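Local coordinates for aphrodisin (PDB 1E5P), which acts as an aphrodisiac pheromone that elicits copulatory behaviour in male hamsters, and belongs to the lipocalin family of small-molecule carriers, at residues A[8-13]-A[112-117]; A[30-35]-A[145-150]; A[42-47]-A[63-68]. All coordinates share one frame; numbering follows the deposited sequence.

In the fold
Interactions 1 and 3 pair strands of one antiparallel sheet curled into the lipocalin barrel; interaction 2 sets the C-terminal tail against it. Interactions 1 and 2 are neighbours, their centres about 9 Å apart, and they meet where Thr12 OG1 lies 2.7 Å from Phe31 O and 2.8 Å from Phe33 N, probable hydrogen bonds between segments 8-13 and 30-35. Interaction 3 lies farther off, its centre about 19 Å from that of interaction 1, with nearest atoms about 7 Å apart. It reaches interaction 2 through packing of Phe33 CE1 on Ile47 CG2 at 3.4 Å. Along the chain, interactions 1 and 2 cross, whereas interaction 3 is nested inside the loops closed by both.

Interaction 1 of 3, residues A[8-13]-A[112-117]; sequences GKWYTI and AGKGNA
Lys114 lays the end of its side chain over one face of the Trp10 indole. Lys114 CE stands 3.6 Å from the centroid of the Trp10 six-membered ring, 10° off its normal (CH-pi), and Lys114 NZ 4.1 Å from it (cation-pi). The bend at chi2 (-72°) turns the lysine chain, which starts out away from strand 8-17, back across the ring, and NZ then reaches Lys9 O at 2.7 Å in that carbonyl's plane. At the ring's edge, Gly113 CA lies in plane, while Ala112 CB packs 4.0 Å from Trp10 CE3. Tyr11 turns differently: its CD2 edge meets Lys114 O at 3.4 Å, near the plane of the phenol ring. Ile13 CG1 packs 3.5 Å from Gly113 N, on the side where Gly113 lacks a side chain. An alanine in place of Trp10 removes the ring and its N-H, which would probably leave the end of Lys114 freer to turn and Leu6 O without this donor. Paired hydrogen bonds between Tyr11 and Gly113, each with an N-H...O angle of 160°, join the first barrel strand to strand 105-113. Such a Gly-X-Trp tryptophan on the first strand, covered by a basic side chain, is characteristic of the lipocalin fold.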
loop_
_atom_site.group_PDB
_atom_site.type_symbol
_atom_site.label_atom_id
_atom_site.label_comp_id
_atom_site.label_asym_id
_atom_site.label_seq_id
_atom_site.Cartn_x
_atom_site.Cartn_y
_atom_site.Cartn_z
ATOM N N GLY A 8 -8.213 1.663 -11.501
ATOM C CA GLY A 8 -7.678 0.669 -12.395
ATOM C C GLY A 8 -7.016 -0.535 -11.730
ATOM O O GLY A 8 -7.079 -0.703 -10.519
ATOM N N LYS A 9 -6.439 -1.400 -12.550
ATOM C CA LYS A 9 -5.743 -2.602 -12.079
ATOM C C LYS A 9 -4.362 -2.193 -11.563
ATOM O O LYS A 9 -3.660 -1.354 -12.129
ATOM C CB LYS A 9 -5.581 -3.578 -13.234
ATOM C CG LYS A 9 -4.613 -4.722 -12.998
ATOM C CD LYS A 9 -4.490 -5.551 -14.277
ATOM C CE LYS A 9 -4.626 -7.033 -13.979
ATOM N NZ LYS A 9 -4.592 -7.830 -15.246
ATOM N N TRP A 10 -3.998 -2.722 -10.388
ATOM C CA TRP A 10 -2.709 -2.403 -9.786
ATOM C C TRP A 10 -2.203 -3.631 -8.995
ATOM O O TRP A 10 -3.024 -4.428 -8.543
ATOM C CB TRP A 10 -2.820 -1.279 -8.746
ATOM C CG TRP A 10 -3.238 0.040 -9.300
ATOM C CD1 TRP A 10 -4.509 0.556 -9.311
ATOM C CD2 TRP A 10 -2.402 0.998 -9.965
ATOM N NE1 TRP A 10 -4.499 1.784 -9.945
ATOM C CE2 TRP A 10 -3.226 2.072 -10.350
ATOM C CE3 TRP A 10 -1.039 1.036 -10.251
ATOM C CZ2 TRP A 10 -2.715 3.190 -11.014
ATOM C CZ3 TRP A 10 -0.539 2.146 -10.918
ATOM C CH2 TRP A 10 -1.384 3.197 -11.281
ATOM N N TYR A 11 -0.887 -3.709 -8.898
ATOM C CA TYR A 11 -0.214 -4.734 -8.114
ATOM C C TYR A 11 0.698 -4.055 -7.089
ATOM O O TYR A 11 1.123 -2.934 -7.294
ATOM C CB TYR A 11 0.680 -5.614 -9.012
ATOM C CG TYR A 11 -0.094 -6.371 -10.067
ATOM C CD1 TYR A 11 -0.780 -7.527 -9.735
ATOM C CD2 TYR A 11 -0.141 -5.915 -11.377
ATOM C CE1 TYR A 11 -1.502 -8.231 -10.684
ATOM C CE2 TYR A 11 -0.855 -6.606 -12.341
ATOM C CZ TYR A 11 -1.524 -7.759 -11.988
ATOM O OH TYR A 11 -2.238 -8.465 -12.926
ATOM N N THR A 12 0.966 -4.726 -5.964
ATOM C CA THR A 12 1.941 -4.172 -5.017
ATOM C C THR A 12 3.347 -4.518 -5.529
ATOM O O THR A 12 3.646 -5.701 -5.766
ATOM C CB THR A 12 1.790 -4.775 -3.616
ATOM O OG1 THR A 12 0.460 -4.581 -3.159
ATOM C CG2 THR A 12 2.728 -4.064 -2.626
ATOM N N ILE A 13 4.153 -3.473 -5.736
ATOM C CA ILE A 13 5.521 -3.739 -6.211
ATOM C C ILE A 13 6.462 -3.783 -5.005
ATOM O O ILE A 13 7.256 -4.720 -4.847
ATOM C CB ILE A 13 5.979 -2.681 -7.210
ATOM C CG1 ILE A 13 4.938 -2.429 -8.320
ATOM C CG2 ILE A 13 7.329 -3.088 -7.809
ATOM C CD1 ILE A 13 4.518 -3.668 -9.051
ATOM N N ALA A 112 2.450 0.974 -5.700
ATOM C CA ALA A 112 1.586 0.154 -6.547
ATOM C C ALA A 112 2.045 0.342 -8.007
ATOM O O ALA A 112 2.497 1.434 -8.318
ATOM C CB ALA A 112 0.152 0.652 -6.418
ATOM N N GLY A 113 1.927 -0.677 -8.835
ATOM C CA GLY A 113 2.311 -0.556 -10.224
ATOM C C GLY A 113 1.514 -1.469 -11.133
ATOM O O GLY A 113 0.702 -2.283 -10.701
ATOM N N LYS A 114 1.794 -1.346 -12.435
ATOM C CA LYS A 114 1.112 -2.187 -13.414
ATOM C C LYS A 114 1.721 -3.553 -13.547
ATOM O O LYS A 114 1.136 -4.444 -14.199
ATOM C CB LYS A 114 0.989 -1.422 -14.740
ATOM C CG LYS A 114 0.196 -0.134 -14.538
ATOM C CD LYS A 114 -1.278 -0.414 -14.317
ATOM C CE LYS A 114 -2.072 0.864 -14.057
ATOM N NZ LYS A 114 -3.528 0.553 -14.053
ATOM N N GLY A 115 2.895 -3.800 -12.954
ATOM C CA GLY A 115 3.398 -5.170 -12.958
ATOM C C GLY A 115 4.908 -5.276 -12.939
ATOM O O GLY A 115 5.448 -6.243 -12.391
ATOM N N ASN A 116 5.589 -4.323 -13.541
ATOM C CA ASN A 116 7.046 -4.392 -13.598
ATOM C C ASN A 116 7.713 -3.903 -12.319
ATOM O O ASN A 116 7.154 -3.140 -11.545
ATOM C CB ASN A 116 7.536 -3.521 -14.762
ATOM C CG ASN A 116 7.204 -4.101 -16.127
ATOM O OD1 ASN A 116 7.340 -5.314 -16.324
ATOM N ND2 ASN A 116 6.766 -3.252 -17.041
ATOM N N ALA A 117 8.943 -4.393 -12.143
ATOM C CA ALA A 117 9.799 -3.923 -11.050
ATOM C C ALA A 117 10.070 -2.433 -11.278
ATOM O O ALA A 117 9.946 -1.908 -12.380
ATOM C CB ALA A 117 11.129 -4.671 -11.079
#

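Interaction 2 of 3, residues A[30-35]-A[145-150]; sequences RFYFRH and ATDTCP
Pro150 O is gripped by two nitrogens of Arg34: NE at 2.9 Å and NH2 at 3.1 Å bind this one oxygen side-on. The contact ties the tail beyond strand 140-142 to strand 32-39 of the lipocalin barrel. Both nitrogens keep the oxygen in the guanidinium plane, yet NH2 stands well above the carbonyl plane of Pro150, 57° out of it, so the grip fits the arginine better than the acceptor. A second, end-on grip takes the Asp147 carboxylate. Arg34 NH2 meets Asp147 OD1 at 2.8 Å on its syn side but out of the carboxylate plane, whereas NH1 reaches OD2 on its syn lone pair, the guanidinium and carboxylate planes being clearly inclined to each other. The chi2 bend of Arg34 (-72°) brings the guanidinium up to the tail, where NH2 also makes a weak bond to Cys149 O. NH1 additionally donates to Phe33 O, and a water lies between that oxygen and Asp147 OD2, within hydrogen-bonding distance of both. With acceptors ranged along its edge, the guanidinium is held against rotation, and its charge probably favours an ionised Asp147.

The Tyr32 ring and the Asp147 side chain run alongside each other, pointing opposite ways, with Tyr32 CD2 3.7 Å from Asp147 CG and the two planes moderately inclined. The side chains of Tyr32 and Arg30 also touch Ile143. Beyond Asp147, the tail continues to Cys149, whose disulfide to Cys57 fastens the C-terminal end to the barrel. At the other end of the contact, Thr146 OG1 lies in the plane of both the phenol ring and the Arg30 guanidinium. It hydrogen-bonds to Tyr32 OH at 2.9 Å and receives a nearly straight bond from Arg30 NH2, 173° at the hydrogen, while Arg30 NE donates to Tyr32 OH at 2.9 Å.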
loop_
_atom_site.group_PDB
_atom_site.type_symbol
_atom_site.label_atom_id
_atom_site.label_comp_id
_atom_site.label_asym_id
_atom_site.label_seq_id
_atom_site.Cartn_x
_atom_site.Cartn_y
_atom_site.Cartn_z
ATOM N N ARG A 30 1.207 -7.059 4.868
ATOM C CA ARG A 30 1.817 -7.448 3.595
ATOM C C ARG A 30 0.667 -7.763 2.631
ATOM O O ARG A 30 0.077 -8.823 2.662
ATOM C CB ARG A 30 2.765 -8.640 3.740
ATOM C CG ARG A 30 3.529 -8.903 2.433
ATOM C CD ARG A 30 4.457 -10.097 2.631
ATOM N NE ARG A 30 5.251 -10.424 1.448
ATOM C CZ ARG A 30 6.539 -10.063 1.332
ATOM N NH1 ARG A 30 7.144 -9.376 2.288
ATOM N NH2 ARG A 30 7.222 -10.418 0.238
ATOM N N PHE A 31 0.333 -6.778 1.806
ATOM C CA PHE A 31 -0.844 -7.011 0.952
ATOM C C PHE A 31 -0.484 -6.809 -0.505
ATOM O O PHE A 31 0.446 -6.078 -0.872
ATOM C CB PHE A 31 -1.991 -6.140 1.432
ATOM C CG PHE A 31 -1.718 -4.707 1.020
ATOM C CD1 PHE A 31 -0.855 -3.884 1.707
ATOM C CD2 PHE A 31 -2.363 -4.236 -0.109
ATOM C CE1 PHE A 31 -0.635 -2.585 1.247
ATOM C CE2 PHE A 31 -2.160 -2.948 -0.559
ATOM C CZ PHE A 31 -1.286 -2.121 0.130
ATOM N N TYR A 32 -1.250 -7.555 -1.294
ATOM C CA TYR A 32 -1.030 -7.630 -2.724
ATOM C C TYR A 32 -2.223 -6.997 -3.458
ATOM O O TYR A 32 -3.288 -7.603 -3.562
ATOM C CB TYR A 32 -0.847 -9.093 -3.130
ATOM C CG TYR A 32 0.234 -9.833 -2.333
ATOM C CD1 TYR A 32 -0.028 -10.488 -1.151
ATOM C CD2 TYR A 32 1.537 -9.794 -2.815
ATOM C CE1 TYR A 32 1.000 -11.138 -0.463
ATOM C CE2 TYR A 32 2.566 -10.448 -2.148
ATOM C CZ TYR A 32 2.281 -11.097 -0.972
ATOM O OH TYR A 32 3.292 -11.744 -0.275
ATOM N N PHE A 33 -2.001 -5.756 -3.930
ATOM C CA PHE A 33 -3.093 -5.098 -4.652
ATOM C C PHE A 33 -3.591 -5.913 -5.845
ATOM O O PHE A 33 -2.851 -6.670 -6.467
ATOM C CB PHE A 33 -2.609 -3.762 -5.259
ATOM C CG PHE A 33 -2.684 -2.529 -4.443
ATOM C CD1 PHE A 33 -3.894 -1.910 -4.158
ATOM C CD2 PHE A 33 -1.520 -1.913 -4.000
ATOM C CE1 PHE A 33 -3.941 -0.743 -3.426
ATOM C CE2 PHE A 33 -1.558 -0.739 -3.264
ATOM C CZ PHE A 33 -2.774 -0.170 -2.974
ATOM N N ARG A 34 -4.872 -5.685 -6.178
ATOM C CA ARG A 34 -5.440 -6.176 -7.424
ATOM C C ARG A 34 -6.172 -5.039 -8.156
ATOM O O ARG A 34 -6.067 -4.994 -9.392
ATOM C CB ARG A 34 -6.422 -7.338 -7.223
ATOM C CG ARG A 34 -5.720 -8.638 -6.762
ATOM C CD ARG A 34 -4.936 -9.237 -7.911
ATOM N NE ARG A 34 -4.259 -10.524 -7.648
ATOM C CZ ARG A 34 -3.015 -10.566 -7.167
ATOM N NH1 ARG A 34 -2.342 -9.457 -6.895
ATOM N NH2 ARG A 34 -2.416 -11.747 -6.990
ATOM N N HIS A 35 -6.837 -4.129 -7.445
ATOM C CA HIS A 35 -7.610 -3.117 -8.210
ATOM C C HIS A 35 -8.028 -1.998 -7.285
ATOM O O HIS A 35 -8.110 -2.205 -6.071
ATOM C CB HIS A 35 -8.910 -3.814 -8.696
ATOM C CG HIS A 35 -9.468 -3.193 -9.951
ATOM N ND1 HIS A 35 -9.068 -3.616 -11.200
ATOM C CD2 HIS A 35 -10.346 -2.199 -10.154
ATOM C CE1 HIS A 35 -9.692 -2.911 -12.133
ATOM N NE2 HIS A 35 -10.472 -2.032 -11.526
ATOM N N ALA A 145 7.828 -10.072 -5.996
ATOM C CA ALA A 145 8.467 -11.367 -6.054
ATOM C C ALA A 145 7.711 -12.482 -5.352
ATOM O O ALA A 145 7.920 -13.673 -5.635
ATOM C CB ALA A 145 9.860 -11.207 -5.416
ATOM N N THR A 146 6.830 -12.155 -4.404
ATOM C CA THR A 146 6.088 -13.182 -3.695
ATOM C C THR A 146 4.588 -13.049 -3.933
ATOM O O THR A 146 3.814 -13.552 -3.130
ATOM C CB THR A 146 6.337 -13.169 -2.179
ATOM O OG1 THR A 146 5.798 -11.949 -1.647
ATOM C CG2 THR A 146 7.816 -13.236 -1.825
ATOM N N ASP A 147 4.183 -12.377 -5.013
ATOM C CA ASP A 147 2.751 -12.230 -5.294
ATOM C C ASP A 147 2.300 -13.523 -5.977
ATOM O O ASP A 147 2.393 -13.628 -7.214
ATOM C CB ASP A 147 2.493 -11.017 -6.175
ATOM C CG ASP A 147 1.006 -10.711 -6.338
ATOM O OD1 ASP A 147 0.164 -11.510 -5.907
ATOM O OD2 ASP A 147 0.720 -9.645 -6.921
ATOM N N THR A 148 1.833 -14.470 -5.181
ATOM C CA THR A 148 1.479 -15.780 -5.718
ATOM C C THR A 148 0.009 -16.086 -5.782
ATOM O O THR A 148 -0.379 -17.161 -6.252
ATOM C CB THR A 148 2.157 -16.869 -4.819
ATOM O OG1 THR A 148 1.596 -16.703 -3.505
ATOM C CG2 THR A 148 3.655 -16.701 -4.733
ATOM N N CYS A 149 -0.867 -15.192 -5.306
ATOM C CA CYS A 149 -2.305 -15.499 -5.334
ATOM C C CYS A 149 -2.890 -15.298 -6.728
ATOM O O CYS A 149 -2.267 -14.688 -7.603
ATOM C CB CYS A 149 -3.004 -14.601 -4.305
ATOM S SG CYS A 149 -2.546 -14.941 -2.583
ATOM N N PRO A 150 -4.102 -15.787 -6.943
ATOM C CA PRO A 150 -4.716 -15.700 -8.268
ATOM C C PRO A 150 -4.802 -14.292 -8.808
ATOM O O PRO A 150 -4.890 -13.318 -8.054
ATOM C CB PRO A 150 -6.106 -16.274 -8.046
ATOM C CG PRO A 150 -5.939 -17.222 -6.902
ATOM C CD PRO A 150 -4.930 -16.552 -6.001
HETATM O O HOH W 1 -0.282 -7.264 -5.930
#

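Interaction 3 of 3, residues A[42-47]-A[63-68]; sequences CSEMEI and IGYLKG
Strands 44-47 and 63-66 run antiparallel, their axes 4.5 Å apart at closest approach and their directions 160° apart. Met45 and Gly64 form a hydrogen-bonded pair, Met45 N to Gly64 O and Gly64 N to Met45 O both at 2.8 Å. Two residues further along, Leu66 N donates to Ser43 O in an almost straight bond, 174° at the hydrogen, although the donor is tilted from the carbonyl plane.

The pairs Glu44-Tyr65 and Glu46-Ile63 put their side chains on the same face of the sheet. Ile63 CD1 lies against the aliphatic part of Glu46, CB and CG, at 3.6 Å from Glu46 CG; the isoleucine's bend at chi2 (-65°) carries this methyl across to the neighbouring strand. Glu44 CG approaches Tyr65 CE1 at 3.8 Å, with the carboxylate turned nearly perpendicular to the phenol ring. Ile63 CG2 lies over one face of that ring near its rim, 3.3 Å above the plane.

This is the open-ended half of the beta hairpin made by strands 44-53 and 56-66, part of the lipocalin barrel wall. On the opposite face Met45, a selenomethionine, turns to Ile36, Tyr72 and Phe82. Ser43 and Glu44 both face Tyr39 in a classic beta bulge, next to the Cys38-Cys42 disulfide. At this end, Leu66 CB rests 3.4 Å from Ser43 O, and Ser43 OG bonds to Lys40 O.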
loop_
_atom_site.group_PDB
_atom_site.type_symbol
_atom_site.label_atom_id
_atom_site.label_comp_id
_atom_site.label_asym_id
_atom_site.label_seq_id
_atom_site.Cartn_x
_atom_site.Cartn_y
_atom_site.Cartn_z
ATOM N N CYS A 42 -13.469 10.177 -6.613
ATOM C CA CYS A 42 -12.623 9.367 -5.796
ATOM C C CYS A 42 -12.673 9.712 -4.315
ATOM O O CYS A 42 -11.701 9.418 -3.583
ATOM C CB CYS A 42 -11.195 9.112 -6.276
ATOM S SG CYS A 42 -10.593 7.431 -5.891
ATOM N N SER A 43 -13.802 10.198 -3.789
ATOM C CA SER A 43 -13.927 10.435 -2.350
ATOM C C SER A 43 -14.180 9.120 -1.607
ATOM O O SER A 43 -14.095 9.044 -0.375
ATOM C CB SER A 43 -15.015 11.441 -2.029
ATOM O OG SER A 43 -16.288 10.918 -2.323
ATOM N N GLU A 44 -14.540 8.085 -2.350
ATOM C CA GLU A 44 -14.648 6.725 -1.777
ATOM C C GLU A 44 -13.719 5.875 -2.661
ATOM O O GLU A 44 -13.902 5.933 -3.885
ATOM C CB GLU A 44 -16.054 6.198 -1.767
ATOM C CG GLU A 44 -16.944 6.666 -0.632
ATOM C CD GLU A 44 -18.381 6.157 -0.871
ATOM O OE1 GLU A 44 -18.574 5.405 -1.842
ATOM O OE2 GLU A 44 -19.257 6.545 -0.089
HETATM N N MSE A 45 -12.743 5.161 -2.117
HETATM C CA MSE A 45 -11.756 4.430 -2.951
HETATM C C MSE A 45 -11.836 2.968 -2.497
HETATM O O MSE A 45 -11.399 2.713 -1.374
HETATM C CB MSE A 45 -10.322 4.959 -2.801
HETATM C CG MSE A 45 -9.148 4.124 -3.229
HETATM SE SE MSE A 45 -7.428 4.745 -3.238
HETATM C CE MSE A 45 -7.611 6.129 -2.127
ATOM N N GLU A 46 -12.465 2.128 -3.310
ATOM C CA GLU A 46 -12.534 0.717 -2.952
ATOM C C GLU A 46 -11.251 0.020 -3.387
ATOM O O GLU A 46 -10.864 0.102 -4.544
ATOM C CB GLU A 46 -13.696 0.016 -3.615
ATOM C CG GLU A 46 -13.633 -1.479 -3.312
ATOM C CD GLU A 46 -14.746 -2.201 -4.044
ATOM O OE1 GLU A 46 -15.212 -1.611 -5.038
ATOM O OE2 GLU A 46 -15.083 -3.296 -3.577
ATOM N N ILE A 47 -10.632 -0.704 -2.454
ATOM C CA ILE A 47 -9.369 -1.367 -2.791
ATOM C C ILE A 47 -9.596 -2.878 -2.724
ATOM O O ILE A 47 -10.131 -3.325 -1.712
ATOM C CB ILE A 47 -8.246 -0.958 -1.802
ATOM C CG1 ILE A 47 -8.045 0.567 -1.887
ATOM C CG2 ILE A 47 -6.956 -1.672 -2.132
ATOM C CD1 ILE A 47 -7.158 1.168 -0.832
ATOM N N ILE A 63 -12.987 -0.198 1.897
ATOM C CA ILE A 63 -13.285 1.124 1.348
ATOM C C ILE A 63 -12.500 2.213 2.078
ATOM O O ILE A 63 -12.515 2.229 3.309
ATOM C CB ILE A 63 -14.783 1.453 1.431
ATOM C CG1 ILE A 63 -15.623 0.388 0.737
ATOM C CG2 ILE A 63 -15.049 2.846 0.837
ATOM C CD1 ILE A 63 -15.411 0.275 -0.749
ATOM N N GLY A 64 -11.797 3.053 1.334
ATOM C CA GLY A 64 -11.093 4.189 1.919
ATOM C C GLY A 64 -12.015 5.423 1.739
ATOM O O GLY A 64 -12.525 5.641 0.637
ATOM N N TYR A 65 -12.148 6.181 2.798
ATOM C CA TYR A 65 -13.027 7.356 2.808
ATOM C C TYR A 65 -12.188 8.616 2.925
ATOM O O TYR A 65 -11.468 8.783 3.900
ATOM C CB TYR A 65 -13.998 7.253 3.995
ATOM C CG TYR A 65 -14.943 6.067 3.852
ATOM C CD1 TYR A 65 -16.062 6.213 3.047
ATOM C CD2 TYR A 65 -14.695 4.853 4.467
ATOM C CE1 TYR A 65 -16.946 5.157 2.861
ATOM C CE2 TYR A 65 -15.597 3.790 4.296
ATOM C CZ TYR A 65 -16.699 3.961 3.494
ATOM O OH TYR A 65 -17.581 2.921 3.303
ATOM N N LEU A 66 -12.302 9.504 1.947
ATOM C CA LEU A 66 -11.546 10.734 1.898
ATOM C C LEU A 66 -12.056 11.731 2.933
ATOM O O LEU A 66 -13.273 11.955 3.028
ATOM C CB LEU A 66 -11.654 11.318 0.467
ATOM C CG LEU A 66 -10.874 12.619 0.230
ATOM C CD1 LEU A 66 -9.381 12.413 0.454
ATOM C CD2 LEU A 66 -11.136 13.082 -1.211
ATOM N N LYS A 67 -11.128 12.349 3.663
ATOM C CA LYS A 67 -11.462 13.296 4.716
ATOM C C LYS A 67 -11.103 14.707 4.257
ATOM O O LYS A 67 -10.400 14.908 3.247
ATOM C CB LYS A 67 -10.760 12.918 6.036
ATOM C CG LYS A 67 -10.989 11.458 6.470
ATOM C CD LYS A 67 -12.476 11.094 6.509
ATOM C CE LYS A 67 -12.662 9.669 7.051
ATOM N NZ LYS A 67 -14.112 9.311 7.155
ATOM N N GLY A 68 -11.491 15.712 5.031
ATOM C CA GLY A 68 -11.233 17.107 4.651
ATOM C C GLY A 68 -9.754 17.420 4.538
ATOM O O GLY A 68 -9.331 18.247 3.738
#